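Local coordinates for protein ribose 5-phosphate isomerase (PDB 3S5P) that probably interconverts ribose 5-phosphate and ribulose 5-phosphate in the pentose phosphate pathway, as a ribose-5-phosphate isomerase of the RpiB type, at residues Arg130-Gly133 against Pro134-Ala138. Residues are numbered along the deposited sequence; the frame is centred on the assembly and turned at random.
Sequences RTTG and PEVAA
Thr132 reaches from the loop to the first turn of the helix with its methyl, CG2 lying 3.8 Å from CG1 of Val136, and the two side chains cross at about a right angle. With chi1 at -31°, off the staggered positions, OG1 lies beside the backbone N and the methyl swings to the far side of it, toward the helix. OG1 turns back to the end of strand 124-128 and hydrogen-bonds Gly128 O. The threonine thus splits its roles: a polar branch tied to the end of the strand, an apolar one resting on the helix start. Val136 answers with the branch that is anti to its own backbone N (chi1 172°). Beside this pair, Ala137 N donates to Gly133 O over 2.9 Å in a nearly straight bond, N-H...O 160°, while the Ala137 methyl CB packs 3.4 Å from the same oxygen. Gly133 occupies the N-cap position, and Pro134, which has no N-H to offer, begins the first turn. The Pro134 ring and the Glu135 side chain both touch Phe38, and Glu135 OE2 is salt-bridged to Arg42. This junction leads from strand 124-128 of the parallel sheet into helix 134-146, which packs beside helix 33-45, with Ala137 on Leu35 among the contacts.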
loop_
_atom_site.group_PDB
_atom_site.type_symbol
_atom_site.label_atom_id
_atom_site.label_comp_id
_atom_site.label_asym_id
_atom_site.label_seq_id
_atom_site.Cartn_x
_atom_site.Cartn_y
_atom_site.Cartn_z
ATOM N N ARG A 130 -4.805 11.847 7.847
ATOM C CA ARG A 130 -6.051 12.455 7.362
ATOM C C ARG A 130 -7.151 11.405 7.172
ATOM O O ARG A 130 -8.308 11.755 6.991
ATOM C CB ARG A 130 -5.827 13.128 6.011
ATOM C CG ARG A 130 -4.879 14.296 5.968
ATOM C CD ARG A 130 -4.898 14.868 4.530
ATOM N NE ARG A 130 -3.872 15.883 4.277
ATOM C CZ ARG A 130 -4.133 17.176 4.071
ATOM N NH1 ARG A 130 -5.387 17.631 4.082
ATOM N NH2 ARG A 130 -3.135 18.027 3.846
ATOM N N THR A 131 -6.779 10.126 7.170
ATOM C CA THR A 131 -7.735 9.056 6.798
ATOM C C THR A 131 -7.971 8.055 7.922
ATOM O O THR A 131 -8.970 7.352 7.921
ATOM C CB THR A 131 -7.277 8.263 5.543
ATOM O OG1 THR A 131 -5.995 7.649 5.783
ATOM C CG2 THR A 131 -7.225 9.170 4.312
ATOM N N THR A 132 -7.058 8.016 8.889
ATOM C CA THR A 132 -7.109 7.013 9.952
ATOM C C THR A 132 -7.179 7.660 11.301
ATOM O O THR A 132 -6.394 8.564 11.584
ATOM C CB THR A 132 -5.867 6.114 9.940
ATOM O OG1 THR A 132 -5.410 5.984 8.594
ATOM C CG2 THR A 132 -6.207 4.734 10.487
ATOM N N GLY A 133 -8.120 7.195 12.119
ATOM C CA GLY A 133 -8.336 7.708 13.449
ATOM C C GLY A 133 -7.234 7.265 14.372
ATOM O O GLY A 133 -6.641 6.211 14.165
ATOM N N PRO A 134 -6.945 8.073 15.402
ATOM C CA PRO A 134 -5.814 7.772 16.271
ATOM C C PRO A 134 -5.847 6.376 16.938
ATOM O O PRO A 134 -4.809 5.758 17.084
ATOM C CB PRO A 134 -5.857 8.885 17.343
ATOM C CG PRO A 134 -6.820 9.917 16.826
ATOM C CD PRO A 134 -7.723 9.253 15.841
ATOM N N GLU A 135 -7.020 5.891 17.334
ATOM C CA GLU A 135 -7.095 4.610 18.037
ATOM C C GLU A 135 -6.923 3.450 17.074
ATOM O O GLU A 135 -6.303 2.466 17.409
ATOM C CB GLU A 135 -8.370 4.468 18.895
ATOM C CG GLU A 135 -8.432 5.406 20.109
ATOM C CD GLU A 135 -7.312 5.206 21.128
ATOM O OE1 GLU A 135 -6.600 4.198 21.090
ATOM O OE2 GLU A 135 -7.136 6.069 22.002
ATOM N N VAL A 136 -7.441 3.587 15.867
ATOM C CA VAL A 136 -7.228 2.574 14.825
ATOM C C VAL A 136 -5.767 2.564 14.387
ATOM O O VAL A 136 -5.199 1.500 14.147
ATOM C CB VAL A 136 -8.190 2.789 13.618
ATOM C CG1 VAL A 136 -7.859 1.885 12.431
ATOM C CG2 VAL A 136 -9.615 2.561 14.040
ATOM N N ALA A 137 -5.150 3.740 14.290
ATOM C CA ALA A 137 -3.755 3.839 13.919
ATOM C C ALA A 137 -2.883 3.161 14.984
ATOM O O ALA A 137 -1.922 2.479 14.659
ATOM C CB ALA A 137 -3.356 5.306 13.749
ATOM N N ALA A 138 -3.213 3.360 16.262
ATOM C CA ALA A 138 -2.454 2.709 17.344
ATOM C C ALA A 138 -2.642 1.195 17.332
ATOM O O ALA A 138 -1.727 0.452 17.651
ATOM C CB ALA A 138 -2.828 3.299 18.727
#